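Local atomic coordinates of enterochelin esterase (Salmonella enterica subsp. enterica serovar Typhimurium, PDB entry 3MGA), a protein that probably hydrolyses the ester bonds of ferric enterobactin, the iron-loaded siderophore, as an esterase of the alpha/beta-hydrolase type. Residues A[288-293]-A[316-321]; A[309-314]-A[345-350]. One frame throughout, in Å; residues are numbered along the deposited sequence.

Contact 1: A[288-293]-A[316-321]; sequences QSFGGL and FWWPHR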
loop_
_atom_site.group_PDB
_atom_site.type_symbol
_atom_site.label_atom_id
_atom_site.label_comp_id
_atom_site.label_asym_id
_atom_site.label_seq_id
_atom_site.Cartn_x
_atom_site.Cartn_y
_atom_site.Cartn_z
ATOM N N GLN A 288 1.467 0.193 -6.591
ATOM C CA GLN A 288 1.446 1.176 -5.525
ATOM C C GLN A 288 2.775 1.908 -5.433
ATOM O O GLN A 288 3.832 1.313 -5.631
ATOM C CB GLN A 288 1.168 0.503 -4.180
ATOM C CG GLN A 288 0.004 -0.466 -4.186
ATOM C CD GLN A 288 0.344 -1.790 -4.832
ATOM O OE1 GLN A 288 1.443 -2.307 -4.660
ATOM N NE2 GLN A 288 -0.616 -2.366 -5.544
ATOM N N SER A 289 2.711 3.199 -5.111
ATOM C CA SER A 289 3.902 4.032 -4.946
ATOM C C SER A 289 4.633 4.054 -6.300
ATOM O O SER A 289 4.008 4.443 -7.294
ATOM C CB SER A 289 4.738 3.501 -3.781
ATOM O OG SER A 289 5.691 4.451 -3.360
ATOM N N PHE A 290 5.906 3.648 -6.394
ATOM C CA PHE A 290 6.544 3.640 -7.727
ATOM C C PHE A 290 5.784 2.713 -8.668
ATOM O O PHE A 290 5.867 2.863 -9.888
ATOM C CB PHE A 290 8.027 3.233 -7.739
ATOM C CG PHE A 290 8.981 4.304 -7.293
ATOM C CD1 PHE A 290 8.828 5.617 -7.705
ATOM C CD2 PHE A 290 10.132 3.960 -6.588
ATOM C CE1 PHE A 290 9.751 6.593 -7.332
ATOM C CE2 PHE A 290 11.053 4.924 -6.217
ATOM C CZ PHE A 290 10.862 6.244 -6.587
ATOM N N GLY A 291 5.070 1.742 -8.099
ATOM C CA GLY A 291 4.268 0.810 -8.886
ATOM C C GLY A 291 3.106 1.514 -9.565
ATOM O O GLY A 291 2.685 1.123 -10.659
ATOM N N GLY A 292 2.582 2.549 -8.908
ATOM C CA GLY A 292 1.454 3.321 -9.443
ATOM C C GLY A 292 1.915 4.197 -10.588
ATOM O O GLY A 292 1.230 4.331 -11.610
ATOM N N LEU A 293 3.085 4.788 -10.402
ATOM C CA LEU A 293 3.701 5.629 -11.405
ATOM C C LEU A 293 4.009 4.792 -12.636
ATOM O O LEU A 293 3.721 5.191 -13.768
ATOM C CB LEU A 293 5.003 6.237 -10.845
ATOM C CG LEU A 293 5.949 7.005 -11.772
ATOM C CD1 LEU A 293 5.295 8.228 -12.397
ATOM C CD2 LEU A 293 7.201 7.407 -10.984
ATOM N N PHE A 316 3.902 10.359 -8.254
ATOM C CA PHE A 316 3.908 11.328 -9.349
ATOM C C PHE A 316 4.696 12.587 -9.011
ATOM O O PHE A 316 4.655 13.573 -9.745
ATOM C CB PHE A 316 2.485 11.640 -9.803
ATOM C CG PHE A 316 1.754 10.432 -10.260
ATOM C CD1 PHE A 316 2.099 9.824 -11.462
ATOM C CD2 PHE A 316 0.744 9.870 -9.485
ATOM C CE1 PHE A 316 1.445 8.688 -11.889
ATOM C CE2 PHE A 316 0.088 8.727 -9.904
ATOM C CZ PHE A 316 0.437 8.136 -11.105
ATOM N N TRP A 317 5.399 12.539 -7.883
ATOM C CA TRP A 317 6.299 13.605 -7.462
ATOM C C TRP A 317 7.691 13.279 -8.010
ATOM O O TRP A 317 8.577 14.126 -8.003
ATOM C CB TRP A 317 6.334 13.740 -5.932
ATOM C CG TRP A 317 6.476 12.430 -5.194
ATOM C CD1 TRP A 317 5.483 11.750 -4.553
ATOM C CD2 TRP A 317 7.658 11.632 -5.059
ATOM N NE1 TRP A 317 5.975 10.594 -4.008
ATOM C CE2 TRP A 317 7.306 10.492 -4.309
ATOM C CE3 TRP A 317 8.983 11.771 -5.494
ATOM C CZ2 TRP A 317 8.230 9.501 -3.977
ATOM C CZ3 TRP A 317 9.902 10.781 -5.163
ATOM C CH2 TRP A 317 9.519 9.665 -4.410
ATOM N N TRP A 318 7.875 12.043 -8.483
ATOM C CA TRP A 318 9.150 11.588 -9.049
ATOM C C TRP A 318 9.516 12.504 -10.211
ATOM O O TRP A 318 8.622 12.990 -10.909
ATOM C CB TRP A 318 9.020 10.133 -9.527
ATOM C CG TRP A 318 10.298 9.507 -10.073
ATOM C CD1 TRP A 318 11.319 8.966 -9.343
ATOM C CD2 TRP A 318 10.658 9.332 -11.452
ATOM N NE1 TRP A 318 12.300 8.488 -10.180
ATOM C CE2 TRP A 318 11.920 8.698 -11.478
ATOM C CE3 TRP A 318 10.043 9.659 -12.668
ATOM C CZ2 TRP A 318 12.576 8.381 -12.668
ATOM C CZ3 TRP A 318 10.697 9.344 -13.850
ATOM C CH2 TRP A 318 11.950 8.709 -13.840
ATOM N N PRO A 319 10.827 12.734 -10.443
ATOM C CA PRO A 319 11.998 12.198 -9.725
ATOM C C PRO A 319 12.380 12.892 -8.406
ATOM O O PRO A 319 13.125 12.315 -7.606
ATOM C CB PRO A 319 13.125 12.349 -10.748
ATOM C CG PRO A 319 12.739 13.541 -11.542
ATOM C CD PRO A 319 11.231 13.545 -11.607
ATOM N N HIS A 320 11.877 14.101 -8.173
ATOM C CA HIS A 320 12.214 14.827 -6.953
ATOM C C HIS A 320 11.030 14.925 -5.980
ATOM O O HIS A 320 10.020 15.569 -6.264
ATOM C CB HIS A 320 12.783 16.202 -7.304
ATOM C CG HIS A 320 14.030 16.137 -8.137
ATOM N ND1 HIS A 320 15.260 15.799 -7.611
ATOM C CD2 HIS A 320 14.239 16.380 -9.454
ATOM C CE1 HIS A 320 16.170 15.827 -8.567
ATOM N NE2 HIS A 320 15.577 16.177 -9.695
ATOM N N ARG A 321 11.190 14.278 -4.828
ATOM C CA ARG A 321 10.168 14.229 -3.783
ATOM C C ARG A 321 9.902 15.591 -3.155
ATOM O O ARG A 321 8.759 15.923 -2.843
ATOM C CB ARG A 321 10.611 13.264 -2.678
ATOM C CG ARG A 321 9.538 12.922 -1.654
ATOM C CD ARG A 321 10.151 12.276 -0.424
ATOM N NE ARG A 321 11.001 11.127 -0.742
ATOM C CZ ARG A 321 10.597 9.859 -0.790
ATOM N NH1 ARG A 321 9.332 9.527 -0.541
ATOM N NH2 ARG A 321 11.476 8.909 -1.090
#
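W318 holds its indole trans to the amide nitrogen (chi1 -177°), directed toward helix 290-301, where F290, whose own CG stands anti to the carbonyl carbon (chi1 -78°), meets it. CE1 of F290 lies 3.5 Å from CD1 of W318, one side chain set across the other, the phenyl and five-membered rings turned 86° apart in an oblique contact. The same CE1 reaches CH2 of W317 at 4.2 Å, again obliquely, and this completes an aromatic cluster of F290, W317 and W318. Further along the helix L293 parts its two methyls between different neighbours. CD2 packs on CB of W318 at 3.6 Å and also reaches the indole, whereas CD1 touches CD1 of F316 at 3.7 Å, the leucine and phenylalanine side chains running antiparallel past one another. The far end of the F316 ring approaches the helix backbone, its CZ lying 3.9 Å from O of G292. Within the loop, the guanidinium of R321, which is poorly ordered, has CH2 of W317 over its centre, 3.7 Å above its plane. Helix 354-367 also packs on F316 and W317, and helix 328-335 on both L293 and W318. G287, S289 and G291 fit the GxSxG nucleophile elbow of alpha/beta hydrolases, with S289 in the strained backbone of a strand-to-helix turn and consistent with the nucleophile. A glycerol, probably from the crystallisation liquor, hydrogen-bonds to OG of S289 and N of F290 and may mark the pocket. The contact is mainly apolar and aromatic, with no polar bond between the segments, which implies that the start of the elbow helix packs against 316-321 through these side chains, while S315, next to the segment, bonds to S289.

Contact 2: A[309-314]-A[345-350]; sequences VLSQSG and IVLEAG
L310 packs its CD1 at 3.3 Å from CG1 of V346, the two side chains projecting together from the sheet, flank to flank. Q312 and E348 continue this face of the sheet, under helix 385-399, while V309, S311, I345 and L347 occupy the other. There CD1 of L347 covers CB of S311 at 3.8 Å. The strands run parallel, 2° apart in direction, with a regular ladder: V346 N donates to V309 O, S311 N to V346 O, and E348 N to S311 O. After Q312 the backbone turns off, and S313 N reaches E348 O at 2.7 Å from above the carbonyl plane, a less straight bond (144° at the hydrogen). The Q312 side chain, extended beyond CG, brings NE2 to E348 OE2 at 3.2 Å. OE2 lies in the amide plane, but the amide approaches from above the carboxylate plane, the two groups being 84° apart. NE2 also donates to the backbone O of W388, and OE1 accepts a weak bond from Q288. One water bridges E348 OE2 and S313 OG, a hydroxyl also bonded to E353 and W388. Another water accepts from G314 N at 2.8 Å and is hydrogen-bonded to S311 OG. These strands and helix 328-335 form a beta-alpha-beta unit of the alpha/beta-hydrolase sheet. The two NE2 bonds of Q312, to E348 and W388, with the weak one at OE1, should hold the amide's rotation, and its N-H, with the water, would probably stabilise negative charge on the buried E348 carboxylate.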
loop_
_atom_site.group_PDB
_atom_site.type_symbol
_atom_site.label_atom_id
_atom_site.label_comp_id
_atom_site.label_asym_id
_atom_site.label_seq_id
_atom_site.Cartn_x
_atom_site.Cartn_y
_atom_site.Cartn_z
ATOM N N VAL A 309 -5.495 1.183 -15.903
ATOM C CA VAL A 309 -4.470 1.514 -14.933
ATOM C C VAL A 309 -5.073 1.638 -13.534
ATOM O O VAL A 309 -6.182 2.162 -13.359
ATOM C CB VAL A 309 -3.769 2.842 -15.288
ATOM C CG1 VAL A 309 -2.866 3.293 -14.157
ATOM C CG2 VAL A 309 -2.985 2.707 -16.587
ATOM N N LEU A 310 -4.345 1.108 -12.553
ATOM C CA LEU A 310 -4.727 1.197 -11.163
ATOM C C LEU A 310 -3.513 1.706 -10.386
ATOM O O LEU A 310 -2.591 0.942 -10.074
ATOM C CB LEU A 310 -5.221 -0.147 -10.626
ATOM C CG LEU A 310 -5.530 -0.210 -9.115
ATOM C CD1 LEU A 310 -6.332 0.997 -8.657
ATOM C CD2 LEU A 310 -6.242 -1.525 -8.734
ATOM N N SER A 311 -3.504 3.009 -10.118
ATOM C CA SER A 311 -2.433 3.633 -9.366
ATOM C C SER A 311 -2.888 3.989 -7.959
ATOM O O SER A 311 -3.820 4.783 -7.778
ATOM C CB SER A 311 -1.932 4.890 -10.053
ATOM O OG SER A 311 -0.943 5.522 -9.245
ATOM N N GLN A 312 -2.223 3.395 -6.974
ATOM C CA GLN A 312 -2.519 3.642 -5.569
ATOM C C GLN A 312 -1.303 4.370 -5.006
ATOM O O GLN A 312 -0.180 3.879 -5.129
ATOM C CB GLN A 312 -2.740 2.323 -4.819
ATOM C CG GLN A 312 -3.691 1.360 -5.525
ATOM C CD GLN A 312 -4.017 0.124 -4.710
ATOM O OE1 GLN A 312 -3.679 -0.985 -5.104
ATOM N NE2 GLN A 312 -4.642 0.315 -3.550
ATOM N N SER A 313 -1.527 5.546 -4.418
ATOM C CA SER A 313 -0.443 6.368 -3.855
ATOM C C SER A 313 0.695 6.559 -4.861
ATOM O O SER A 313 1.873 6.497 -4.510
ATOM C CB SER A 313 0.088 5.756 -2.559
ATOM O OG SER A 313 -0.905 5.745 -1.562
ATOM N N GLY A 314 0.327 6.799 -6.113
ATOM C CA GLY A 314 1.304 6.978 -7.184
ATOM C C GLY A 314 2.363 8.019 -6.885
ATOM O O GLY A 314 2.058 9.127 -6.442
ATOM N N ILE A 345 -8.816 4.745 -15.885
ATOM C CA ILE A 345 -7.823 4.940 -14.838
ATOM C C ILE A 345 -8.415 5.137 -13.454
ATOM O O ILE A 345 -9.311 5.959 -13.268
ATOM C CB ILE A 345 -6.936 6.177 -15.155
ATOM C CG1 ILE A 345 -6.361 6.089 -16.573
ATOM C CG2 ILE A 345 -5.832 6.306 -14.158
ATOM C CD1 ILE A 345 -5.508 7.269 -16.954
ATOM N N VAL A 346 -7.937 4.336 -12.505
ATOM C CA VAL A 346 -8.322 4.456 -11.116
ATOM C C VAL A 346 -7.111 5.133 -10.484
ATOM O O VAL A 346 -5.987 4.630 -10.566
ATOM C CB VAL A 346 -8.588 3.105 -10.444
ATOM C CG1 VAL A 346 -8.730 3.289 -8.923
ATOM C CG2 VAL A 346 -9.825 2.443 -11.034
ATOM N N LEU A 347 -7.333 6.293 -9.891
ATOM C CA LEU A 347 -6.253 7.049 -9.311
ATOM C C LEU A 347 -6.592 7.233 -7.841
ATOM O O LEU A 347 -7.513 7.963 -7.483
ATOM C CB LEU A 347 -6.122 8.371 -10.072
ATOM C CG LEU A 347 -4.816 9.153 -10.003
ATOM C CD1 LEU A 347 -3.645 8.287 -10.435
ATOM C CD2 LEU A 347 -4.924 10.393 -10.881
ATOM N N GLU A 348 -5.873 6.499 -6.996
ATOM C CA GLU A 348 -6.091 6.526 -5.563
ATOM C C GLU A 348 -4.913 7.120 -4.810
ATOM O O GLU A 348 -3.755 6.936 -5.196
ATOM C CB GLU A 348 -6.362 5.112 -5.059
ATOM C CG GLU A 348 -6.279 4.960 -3.545
ATOM C CD GLU A 348 -6.367 3.522 -3.112
ATOM O OE1 GLU A 348 -7.318 2.835 -3.554
ATOM O OE2 GLU A 348 -5.500 3.084 -2.315
ATOM N N ALA A 349 -5.232 7.823 -3.728
ATOM C CA ALA A 349 -4.241 8.458 -2.863
ATOM C C ALA A 349 -4.904 8.809 -1.538
ATOM O O ALA A 349 -6.099 9.115 -1.498
ATOM C CB ALA A 349 -3.675 9.691 -3.516
ATOM N N GLY A 350 -4.137 8.749 -0.455
ATOM C CA GLY A 350 -4.664 9.028 0.873
ATOM C C GLY A 350 -4.396 10.447 1.341
ATOM O O GLY A 350 -3.401 11.050 0.959
HETATM O O HOH W 1 -2.162 7.027 -7.424
HETATM O O HOH W 2 -3.848 5.251 -1.600
#

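Overall arrangement
Strand 308-312 joins the two contacts, whose centres are 11 Å apart. It pairs with strand 284-288 on one edge and with strand 344-350 on the other, so contact 2 continues the sheet from which the elbow of contact 1 emerges. S289 N lies 3.0 Å from Q312 O, a probable hydrogen bond tying the elbow to the neighbouring strand end. S311 OG packs 3.3 Å from G292 CA and 3.4 Å from F316 CE2, so that it touches both segments of contact 1. H383, a candidate for the histidine of a catalytic triad, touches the side chains of both S289 and S313, placing the ends of these strands at the probable active site.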